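Local coordinates for protein toll-like receptor 13 (Mus musculus, PDB 4Z0C) that recognizes bacterial 23S ribosomal RNA as an innate immune receptor and signals through MYD88 and TRAF6 to activate NF-kappa-B, at residues L471-S485 and G494-I508. Sequence-based numbering, arbitrary orientation.
Sequences LTNLRSLDLMYNSLS and GLEKLLILKLGFNKI. With nucleotides of chain C.
The rings of Tyr-481 and Phe-505 form an offset stack, their planes only 4° apart and their centroids separated by 4.5 Å. The slip between them sets Phe-505 CB over the centre of the tyrosine face, as a CH-pi contact, and Tyr-481 OH over the centre of the phenylalanine face. Met-480 CE comes to the edge of the Phe-505 ring, and the ribose O4' of G3 of chain C to the edge of Tyr-481, which also stacks with His-457. At the far end, Lys-497 CB lies over one face of the Arg-475 guanidinium, whose NH1 makes a weak bond to Lys-497 O. The methionine chain, bent at chi2 and chi3, carries Met-480 CE to 3.3 Å from N3 of G3 of chain C. The guanine's N1 and N2 both donate to Asp-478 OD2, at 2.8 and 3.1 Å respectively, while Asp-478 OD1 closes an Asx turn with Met-480 N, a bond that probably fixes the carboxylate's rotation. Segments 471-485 and 494-508 belong to successive coils of the ectodomain's leucine-rich-repeat solenoid, with strands 476-478 and 500-502 in parallel register and the RNA bound on the Asp-478 side. On the other side, Leu-477 CD2 lies 3.7 Å from Leu-501 CD1, the two side chains running alongside. Past the strands, Asn-506, the consensus asparagine of its repeat as Asn-482 is of the one before, links the turns: its ND2 gives a nearly straight bond (173°) to Leu-479 O, also met by Asn-482 ND2 from the opposite face of that carbonyl, and its OD1 accepts from Leu-484 N at 2.9 Å. Asn-482 repeats the pattern one coil back, with OD1 accepting from Leu-460 N and ND2 also reaching Leu-455 O.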
ATOM      1  N   LEU A 471      14.063  -7.624 -24.591  1.00 38.13           N
ATOM      2  CA  LEU A 471      13.583  -6.251 -24.559  1.00 34.82           C
ATOM      3  C   LEU A 471      14.747  -5.280 -24.743  1.00 43.35           C
ATOM      4  O   LEU A 471      14.941  -4.358 -23.956  1.00 44.72           O
ATOM      5  CB  LEU A 471      12.833  -5.970 -23.263  1.00 32.33           C
ATOM      6  CG  LEU A 471      11.528  -6.753 -23.142  1.00 31.51           C
ATOM      7  CD1 LEU A 471      10.814  -6.479 -21.825  1.00 29.18           C
ATOM      8  CD2 LEU A 471      10.605  -6.453 -24.327  1.00 25.16           C
ATOM      9  N   THR A 472      15.499  -5.498 -25.815  1.00 49.63           N
ATOM     10  CA  THR A 472      16.713  -4.751 -26.112  1.00 52.52           C
ATOM     11  C   THR A 472      16.486  -3.248 -26.285  1.00 47.11           C
ATOM     12  O   THR A 472      17.328  -2.436 -25.893  1.00 47.30           O
ATOM     13  CB  THR A 472      17.378  -5.315 -27.383  1.00 60.61           C
ATOM     14  OG1 THR A 472      17.718  -6.692 -27.170  1.00 67.08           O
ATOM     15  CG2 THR A 472      18.623  -4.508 -27.768  1.00 63.23           C
ATOM     16  N   ASN A 473      15.326  -2.892 -26.826  1.00 35.93           N
ATOM     17  CA  ASN A 473      14.964  -1.499 -27.059  1.00 34.83           C
ATOM     18  C   ASN A 473      14.075  -0.866 -26.001  1.00 36.54           C
ATOM     19  O   ASN A 473      13.512   0.208 -26.230  1.00 37.27           O
ATOM     20  CB  ASN A 473      14.328  -1.321 -28.441  1.00 39.75           C
ATOM     21  CG  ASN A 473      15.321  -1.528 -29.562  1.00 48.43           C
ATOM     22  OD1 ASN A 473      16.309  -0.798 -29.677  1.00 50.86           O
ATOM     23  ND2 ASN A 473      15.069  -2.526 -30.396  1.00 51.33           N
ATOM     24  N   LEU A 474      13.888  -1.542 -24.873  1.00 35.89           N
ATOM     25  CA  LEU A 474      13.001  -0.989 -23.860  1.00 29.86           C
ATOM     26  C   LEU A 474      13.609   0.287 -23.292  1.00 30.76           C
ATOM     27  O   LEU A 474      14.791   0.322 -22.912  1.00 33.23           O
ATOM     28  CB  LEU A 474      12.683  -1.988 -22.751  1.00 27.85           C
ATOM     29  CG  LEU A 474      11.407  -1.593 -22.003  1.00 25.70           C
ATOM     30  CD1 LEU A 474      10.180  -1.801 -22.892  1.00 25.16           C
ATOM     31  CD2 LEU A 474      11.275  -2.365 -20.707  1.00 23.29           C
ATOM     32  N   ARG A 475      12.791   1.335 -23.243  1.00 23.11           N
ATOM     33  CA  ARG A 475      13.247   2.632 -22.782  1.00 28.85           C
ATOM     34  C   ARG A 475      12.651   2.929 -21.415  1.00 29.77           C
ATOM     35  O   ARG A 475      13.269   3.598 -20.573  1.00 24.67           O
ATOM     36  CB  ARG A 475      12.862   3.713 -23.796  1.00 28.49           C
ATOM     37  CG  ARG A 475      13.520   3.513 -25.154  1.00 43.16           C
ATOM     38  CD  ARG A 475      15.039   3.623 -25.024  1.00 60.51           C
ATOM     39  NE  ARG A 475      15.737   3.519 -26.306  1.00 73.14           N
ATOM     40  CZ  ARG A 475      17.055   3.646 -26.453  1.00 75.55           C
ATOM     41  NH1 ARG A 475      17.828   3.879 -25.398  1.00 75.70           N
ATOM     42  NH2 ARG A 475      17.603   3.533 -27.656  1.00 76.50           N
ATOM     43  N   SER A 476      11.447   2.426 -21.190  1.00 23.60           N
ATOM     44  CA  SER A 476      10.754   2.726 -19.955  1.00 26.89           C
ATOM     45  C   SER A 476      10.135   1.457 -19.313  1.00 28.48           C
ATOM     46  O   SER A 476       9.505   0.642 -19.979  1.00 20.09           O
ATOM     47  CB  SER A 476       9.689   3.786 -20.224  1.00 24.68           C
ATOM     48  OG  SER A 476       9.046   4.164 -19.021  1.00 31.70           O
ATOM     49  N   LEU A 477      10.353   1.269 -18.018  1.00 32.66           N
ATOM     50  CA  LEU A 477       9.796   0.104 -17.332  1.00 30.47           C
ATOM     51  C   LEU A 477       9.149   0.543 -16.029  1.00 26.49           C
ATOM     52  O   LEU A 477       9.828   1.041 -15.125  1.00 29.50           O
ATOM     53  CB  LEU A 477      10.884  -0.951 -17.083  1.00 22.55           C
ATOM     54  CG  LEU A 477      10.565  -2.231 -16.297  1.00 25.55           C
ATOM     55  CD1 LEU A 477       9.423  -3.105 -16.886  1.00  9.39           C
ATOM     56  CD2 LEU A 477      11.838  -3.060 -16.162  1.00 29.15           C
ATOM     57  N   ASP A 478       7.835   0.358 -15.950  1.00 18.10           N
ATOM     58  CA  ASP A 478       7.057   0.753 -14.786  1.00 11.93           C
ATOM     59  C   ASP A 478       6.674  -0.478 -13.948  1.00 23.43           C
ATOM     60  O   ASP A 478       5.870  -1.313 -14.383  1.00 24.08           O
ATOM     61  CB  ASP A 478       5.795   1.485 -15.229  1.00 15.91           C
ATOM     62  CG  ASP A 478       4.991   2.038 -14.054  1.00 30.41           C
ATOM     63  OD1 ASP A 478       5.268   1.649 -12.902  1.00 30.67           O
ATOM     64  OD2 ASP A 478       4.067   2.853 -14.277  1.00 37.22           O
ATOM     65  N   LEU A 479       7.252  -0.584 -12.747  1.00 28.60           N
ATOM     66  CA  LEU A 479       6.971  -1.689 -11.824  1.00 26.01           C
ATOM     67  C   LEU A 479       6.416  -1.193 -10.498  1.00 26.48           C
ATOM     68  O   LEU A 479       6.516  -1.879  -9.495  1.00 27.54           O
ATOM     69  CB  LEU A 479       8.235  -2.519 -11.569  1.00 21.12           C
ATOM     70  CG  LEU A 479       8.638  -3.451 -12.709  1.00 27.29           C
ATOM     71  CD1 LEU A 479      10.058  -3.961 -12.559  1.00 21.44           C
ATOM     72  CD2 LEU A 479       7.666  -4.613 -12.773  1.00 20.44           C
ATOM     73  N   MET A 480       5.851   0.009 -10.493  1.00 26.07           N
ATOM     74  CA  MET A 480       5.315   0.606  -9.268  1.00 17.28           C
ATOM     75  C   MET A 480       4.141  -0.168  -8.683  1.00 24.97           C
ATOM     76  O   MET A 480       3.396  -0.846  -9.405  1.00 19.81           O
ATOM     77  CB  MET A 480       4.885   2.051  -9.534  1.00 20.18           C
ATOM     78  CG  MET A 480       6.012   2.931 -10.122  1.00 34.28           C
ATOM     79  SD  MET A 480       6.609   4.276  -9.074  1.00 38.72           S
ATOM     80  CE  MET A 480       5.151   5.283  -8.816  1.00 22.61           C
ATOM     81  N   TYR A 481       3.980  -0.065  -7.369  1.00 22.62           N
ATOM     82  CA  TYR A 481       2.844  -0.688  -6.686  1.00 23.15           C
ATOM     83  C   TYR A 481       2.742  -2.193  -6.904  1.00 17.93           C
ATOM     84  O   TYR A 481       1.720  -2.704  -7.321  1.00 22.87           O
ATOM     85  CB  TYR A 481       1.542   0.005  -7.052  1.00 15.02           C
ATOM     86  CG  TYR A 481       1.479   1.392  -6.496  1.00 20.63           C
ATOM     87  CD1 TYR A 481       1.043   1.618  -5.202  1.00 21.46           C
ATOM     88  CD2 TYR A 481       1.901   2.481  -7.248  1.00 22.96           C
ATOM     89  CE1 TYR A 481       1.001   2.897  -4.675  1.00 24.49           C
ATOM     90  CE2 TYR A 481       1.869   3.770  -6.726  1.00 21.31           C
ATOM     91  CZ  TYR A 481       1.407   3.968  -5.447  1.00 26.31           C
ATOM     92  OH  TYR A 481       1.368   5.240  -4.920  1.00 37.62           O
ATOM     93  N   ASN A 482       3.828  -2.889  -6.610  1.00 20.80           N
ATOM     94  CA  ASN A 482       3.811  -4.331  -6.515  1.00 16.32           C
ATOM     95  C   ASN A 482       4.320  -4.754  -5.159  1.00 19.34           C
ATOM     96  O   ASN A 482       4.210  -3.991  -4.202  1.00 23.64           O
ATOM     97  CB  ASN A 482       4.609  -4.966  -7.647  1.00 20.98           C
ATOM     98  CG  ASN A 482       3.852  -4.948  -8.959  1.00 31.10           C
ATOM     99  OD1 ASN A 482       2.934  -5.747  -9.159  1.00 32.41           O
ATOM    100  ND2 ASN A 482       4.221  -4.037  -9.849  1.00 18.30           N
ATOM    101  N   SER A 483       4.844  -5.975  -5.070  1.00 23.58           N
ATOM    102  CA  SER A 483       5.346  -6.507  -3.802  1.00 25.07           C
ATOM    103  C   SER A 483       6.759  -7.045  -3.953  1.00 24.97           C
ATOM    104  O   SER A 483       7.161  -7.984  -3.253  1.00 31.29           O
ATOM    105  CB  SER A 483       4.423  -7.620  -3.275  1.00 28.26           C
ATOM    106  OG  SER A 483       3.173  -7.094  -2.862  1.00 29.46           O
ATOM    107  N   LEU A 484       7.518  -6.440  -4.858  1.00 21.69           N
ATOM    108  CA  LEU A 484       8.893  -6.863  -5.102  1.00 25.13           C
ATOM    109  C   LEU A 484       9.729  -6.507  -3.880  1.00 25.51           C
ATOM    110  O   LEU A 484       9.493  -5.472  -3.260  1.00 27.75           O
ATOM    111  CB  LEU A 484       9.433  -6.175  -6.356  1.00 27.43           C
ATOM    112  CG  LEU A 484       8.499  -6.364  -7.558  1.00 26.89           C
ATOM    113  CD1 LEU A 484       8.821  -5.384  -8.658  1.00 26.18           C
ATOM    114  CD2 LEU A 484       8.525  -7.817  -8.089  1.00 20.03           C
ATOM    115  N   SER A 485      10.688  -7.373  -3.535  1.00 25.43           N
ATOM    116  CA  SER A 485      11.560  -7.165  -2.375  1.00 32.19           C
ATOM    117  C   SER A 485      13.055  -7.345  -2.691  1.00 39.48           C
ATOM    118  O   SER A 485      13.851  -6.486  -2.363  1.00 54.62           O
ATOM    119  CB  SER A 485      11.133  -8.037  -1.195  1.00 26.24           C
ATOM    120  OG  SER A 485      10.893  -9.364  -1.614  1.00 35.29           O
ATOM    121  N   GLY A 494      18.653  -8.124 -20.208  1.00 64.16           N
ATOM    122  CA  GLY A 494      18.549  -7.554 -21.545  1.00 66.31           C
ATOM    123  C   GLY A 494      18.255  -6.063 -21.665  1.00 55.45           C
ATOM    124  O   GLY A 494      17.904  -5.582 -22.751  1.00 43.80           O
ATOM    125  N   LEU A 495      18.406  -5.322 -20.571  1.00 42.82           N
ATOM    126  CA  LEU A 495      17.924  -3.951 -20.557  1.00 39.75           C
ATOM    127  C   LEU A 495      18.998  -2.868 -20.648  1.00 35.82           C
ATOM    128  O   LEU A 495      18.936  -1.873 -19.939  1.00 37.03           O
ATOM    129  CB  LEU A 495      17.074  -3.746 -19.299  1.00 31.42           C
ATOM    130  CG  LEU A 495      15.882  -4.700 -19.192  1.00 31.77           C
ATOM    131  CD1 LEU A 495      15.069  -4.464 -17.928  1.00 29.49           C
ATOM    132  CD2 LEU A 495      15.008  -4.569 -20.413  1.00 31.95           C
ATOM    133  N   GLU A 496      19.950  -3.019 -21.560  1.00 39.70           N
ATOM    134  CA  GLU A 496      21.104  -2.114 -21.559  1.00 47.67           C
ATOM    135  C   GLU A 496      20.789  -0.716 -22.096  1.00 43.33           C
ATOM    136  O   GLU A 496      21.586   0.216 -21.934  1.00 38.81           O
ATOM    137  CB  GLU A 496      22.261  -2.711 -22.355  1.00 57.64           C
ATOM    138  CG  GLU A 496      22.877  -3.950 -21.753  1.00 70.81           C
ATOM    139  CD  GLU A 496      24.070  -4.423 -22.556  1.00 84.22           C
ATOM    140  OE1 GLU A 496      24.388  -3.783 -23.583  1.00 92.47           O
ATOM    141  OE2 GLU A 496      24.696  -5.426 -22.161  1.00 86.53           O
ATOM    142  N   LYS A 497      19.609  -0.582 -22.703  1.00 36.77           N
ATOM    143  CA  LYS A 497      19.175   0.661 -23.299  1.00 32.81           C
ATOM    144  C   LYS A 497      18.075   1.327 -22.480  1.00 33.36           C
ATOM    145  O   LYS A 497      17.546   2.372 -22.876  1.00 41.18           O
ATOM    146  CB  LYS A 497      18.695   0.416 -24.724  1.00 41.93           C
ATOM    147  CG  LYS A 497      19.805   0.241 -25.750  1.00 50.06           C
ATOM    148  CD  LYS A 497      19.212   0.011 -27.148  1.00 59.34           C
ATOM    149  CE  LYS A 497      20.292  -0.100 -28.218  1.00 67.73           C
ATOM    150  NZ  LYS A 497      21.005  -1.422 -28.175  1.00 71.03           N
ATOM    151  N   LEU A 498      17.709   0.710 -21.360  1.00 27.80           N
ATOM    152  CA  LEU A 498      16.661   1.256 -20.485  1.00 28.59           C
ATOM    153  C   LEU A 498      17.000   2.654 -19.950  1.00 29.30           C
ATOM    154  O   LEU A 498      18.117   2.888 -19.455  1.00 25.97           O
ATOM    155  CB  LEU A 498      16.390   0.317 -19.311  1.00 21.38           C
ATOM    156  CG  LEU A 498      15.085   0.623 -18.574  1.00 24.67           C
ATOM    157  CD1 LEU A 498      13.871   0.259 -19.433  1.00 26.76           C
ATOM    158  CD2 LEU A 498      15.018  -0.083 -17.240  1.00 22.24           C
ATOM    159  N   LEU A 499      16.044   3.580 -20.050  1.00 27.94           N
ATOM    160  CA  LEU A 499      16.256   4.967 -19.606  1.00 29.61           C
ATOM    161  C   LEU A 499      15.590   5.267 -18.276  1.00 32.23           C
ATOM    162  O   LEU A 499      16.103   6.043 -17.473  1.00 36.35           O
ATOM    163  CB  LEU A 499      15.724   5.956 -20.640  1.00 21.65           C
ATOM    164  CG  LEU A 499      16.480   5.964 -21.965  1.00 30.66           C
ATOM    165  CD1 LEU A 499      15.911   7.020 -22.923  1.00 26.89           C
ATOM    166  CD2 LEU A 499      17.962   6.174 -21.721  1.00 26.95           C
ATOM    167  N   ILE A 500      14.424   4.671 -18.069  1.00 29.65           N
ATOM    168  CA  ILE A 500      13.585   4.973 -16.921  1.00 27.62           C
ATOM    169  C   ILE A 500      13.163   3.677 -16.267  1.00 26.99           C
ATOM    170  O   ILE A 500      12.640   2.787 -16.935  1.00 33.63           O
ATOM    171  CB  ILE A 500      12.305   5.715 -17.347  1.00 32.06           C
ATOM    172  CG1 ILE A 500      12.646   7.033 -18.042  1.00 32.96           C
ATOM    173  CG2 ILE A 500      11.417   5.968 -16.152  1.00 29.35           C
ATOM    174  CD1 ILE A 500      11.421   7.706 -18.695  1.00 21.52           C
ATOM    175  N   LEU A 501      13.411   3.561 -14.971  1.00 24.51           N
ATOM    176  CA  LEU A 501      12.987   2.402 -14.199  1.00 21.95           C
ATOM    177  C   LEU A 501      12.260   2.853 -12.935  1.00 24.28           C
ATOM    178  O   LEU A 501      12.819   3.554 -12.102  1.00 26.39           O
ATOM    179  CB  LEU A 501      14.177   1.508 -13.861  1.00 17.54           C
ATOM    180  CG  LEU A 501      13.903   0.323 -12.928  1.00 16.65           C
ATOM    181  CD1 LEU A 501      12.930  -0.668 -13.557  1.00 14.55           C
ATOM    182  CD2 LEU A 501      15.217  -0.385 -12.542  1.00 19.10           C
ATOM    183  N   LYS A 502      11.004   2.441 -12.808  1.00 29.57           N
ATOM    184  CA  LYS A 502      10.148   2.885 -11.715  1.00 24.13           C
ATOM    185  C   LYS A 502       9.788   1.738 -10.767  1.00 19.59           C
ATOM    186  O   LYS A 502       9.050   0.834 -11.131  1.00 17.74           O
ATOM    187  CB  LYS A 502       8.884   3.487 -12.291  1.00 18.06           C
ATOM    188  CG  LYS A 502       9.149   4.656 -13.258  1.00 21.21           C
ATOM    189  CD  LYS A 502       7.859   5.232 -13.754  1.00 22.36           C
ATOM    190  CE  LYS A 502       8.115   6.440 -14.628  1.00 43.73           C
ATOM    191  NZ  LYS A 502       6.841   7.076 -15.070  1.00 52.61           N
ATOM    192  N   LEU A 503      10.298   1.797  -9.546  1.00 19.05           N
ATOM    193  CA  LEU A 503      10.150   0.696  -8.602  1.00 18.16           C
ATOM    194  C   LEU A 503       9.568   1.175  -7.283  1.00 18.46           C
ATOM    195  O   LEU A 503       9.722   0.525  -6.260  1.00 27.49           O
ATOM    196  CB  LEU A 503      11.500   0.045  -8.355  1.00 15.00           C
ATOM    197  CG  LEU A 503      12.060  -0.873  -9.440  1.00 27.52           C
ATOM    198  CD1 LEU A 503      13.510  -1.224  -9.094  1.00 28.33           C
ATOM    199  CD2 LEU A 503      11.240  -2.128  -9.583  1.00 31.87           C
ATOM    200  N   GLY A 504       8.941   2.338  -7.299  1.00 16.83           N
ATOM    201  CA  GLY A 504       8.408   2.908  -6.077  1.00 17.39           C
ATOM    202  C   GLY A 504       7.253   2.089  -5.548  1.00 26.56           C
ATOM    203  O   GLY A 504       6.652   1.334  -6.287  1.00 22.91           O
ATOM    204  N   PHE A 505       6.957   2.233  -4.259  1.00 31.95           N
ATOM    205  CA  PHE A 505       5.824   1.554  -3.630  1.00 23.34           C
ATOM    206  C   PHE A 505       5.824   0.045  -3.811  1.00 22.28           C
ATOM    207  O   PHE A 505       4.799  -0.565  -4.096  1.00 22.61           O
ATOM    208  CB  PHE A 505       4.509   2.183  -4.069  1.00 27.49           C
ATOM    209  CG  PHE A 505       4.480   3.666  -3.888  1.00 23.38           C
ATOM    210  CD1 PHE A 505       4.073   4.216  -2.687  1.00 27.69           C
ATOM    211  CD2 PHE A 505       4.898   4.510  -4.904  1.00 33.20           C
ATOM    212  CE1 PHE A 505       4.059   5.598  -2.504  1.00 35.70           C
ATOM    213  CE2 PHE A 505       4.891   5.892  -4.735  1.00 40.44           C
ATOM    214  CZ  PHE A 505       4.475   6.435  -3.527  1.00 38.24           C
ATOM    215  N   ASN A 506       7.003  -0.542  -3.645  1.00 22.15           N
ATOM    216  CA  ASN A 506       7.140  -1.973  -3.459  1.00 18.91           C
ATOM    217  C   ASN A 506       7.535  -2.317  -2.011  1.00 25.00           C
ATOM    218  O   ASN A 506       7.121  -1.630  -1.071  1.00 22.77           O
ATOM    219  CB  ASN A 506       8.146  -2.527  -4.464  1.00 16.25           C
ATOM    220  CG  ASN A 506       7.529  -2.760  -5.816  1.00 26.49           C
ATOM    221  OD1 ASN A 506       6.951  -3.815  -6.063  1.00 25.90           O
ATOM    222  ND2 ASN A 506       7.619  -1.768  -6.696  1.00 24.72           N
ATOM    223  N   LYS A 507       8.319  -3.378  -1.836  1.00 22.53           N
ATOM    224  CA  LYS A 507       8.781  -3.801  -0.508  1.00 25.85           C
ATOM    225  C   LYS A 507      10.288  -3.984  -0.512  1.00 24.17           C
ATOM    226  O   LYS A 507      10.802  -4.951   0.048  1.00 20.43           O
ATOM    227  CB  LYS A 507       8.132  -5.136  -0.124  1.00 27.02           C
ATOM    228  CG  LYS A 507       6.650  -5.038   0.185  1.00 33.00           C
ATOM    229  CD  LYS A 507       5.913  -6.298  -0.182  1.00 42.37           C
ATOM    230  CE  LYS A 507       4.611  -6.400   0.597  1.00 52.98           C
ATOM    231  NZ  LYS A 507       4.753  -7.293   1.788  1.00 56.83           N
ATOM    232  N   ILE A 508      10.988  -3.062  -1.157  1.00 17.17           N
ATOM    233  CA  ILE A 508      12.427  -3.163  -1.300  1.00 22.44           C
ATOM    234  C   ILE A 508      13.075  -2.609  -0.051  1.00 32.77           C
ATOM    235  O   ILE A 508      13.235  -1.399   0.101  1.00 26.69           O
ATOM    236  CB  ILE A 508      12.922  -2.450  -2.562  1.00 25.54           C
ATOM    237  CG1 ILE A 508      12.279  -3.097  -3.791  1.00 22.69           C
ATOM    238  CG2 ILE A 508      14.434  -2.524  -2.639  1.00 30.17           C
ATOM    239  CD1 ILE A 508      12.313  -2.264  -5.012  1.00 30.73           C
TER
ATOM    240  P     G C   3      -1.556   8.481  -5.145  1.00 66.27           P
ATOM    241  OP1   G C   3      -1.926   7.243  -4.448  1.00 58.42           O
ATOM    242  OP2   G C   3      -1.223   9.668  -4.322  1.00 79.68           O
ATOM    243  O5'   G C   3      -0.332   8.119  -6.098  1.00 30.00           O
ATOM    244  C5'   G C   3       0.992   8.380  -5.620  1.00 29.28           C
ATOM    245  C4'   G C   3       1.959   8.793  -6.706  1.00 30.15           C
ATOM    246  O4'   G C   3       2.256   7.657  -7.554  1.00 30.17           O
ATOM    247  C3'   G C   3       1.492   9.912  -7.643  1.00 30.97           C
ATOM    248  O3'   G C   3       2.631  10.634  -8.105  1.00 28.66           O
ATOM    249  C2'   G C   3       0.933   9.129  -8.822  1.00 28.62           C
ATOM    250  O2'   G C   3       0.941   9.856 -10.024  1.00 29.15           O
ATOM    251  C1'   G C   3       1.908   7.951  -8.888  1.00 22.48           C
ATOM    252  N9    G C   3       1.384   6.722  -9.469  1.00 27.91           N
ATOM    253  C8    G C   3       0.288   6.007  -9.055  1.00 32.18           C
ATOM    254  N7    G C   3       0.106   4.925  -9.757  1.00 28.87           N
ATOM    255  C5    G C   3       1.148   4.916 -10.676  1.00 25.26           C
ATOM    256  C6    G C   3       1.477   3.989 -11.700  1.00 22.94           C
ATOM    257  O6    G C   3       0.898   2.960 -12.044  1.00 27.74           O
ATOM    258  N1    G C   3       2.616   4.364 -12.387  1.00 31.42           N
ATOM    259  C2    G C   3       3.347   5.498 -12.133  1.00 32.23           C
ATOM    260  N2    G C   3       4.413   5.676 -12.923  1.00 26.75           N
ATOM    261  N3    G C   3       3.054   6.374 -11.188  1.00 30.65           N
ATOM    262  C4    G C   3       1.951   6.021 -10.503  1.00 30.04           C
TER
HETATM  263  O   HOH W   1      16.557  -1.643 -23.125  1.00 37.91           O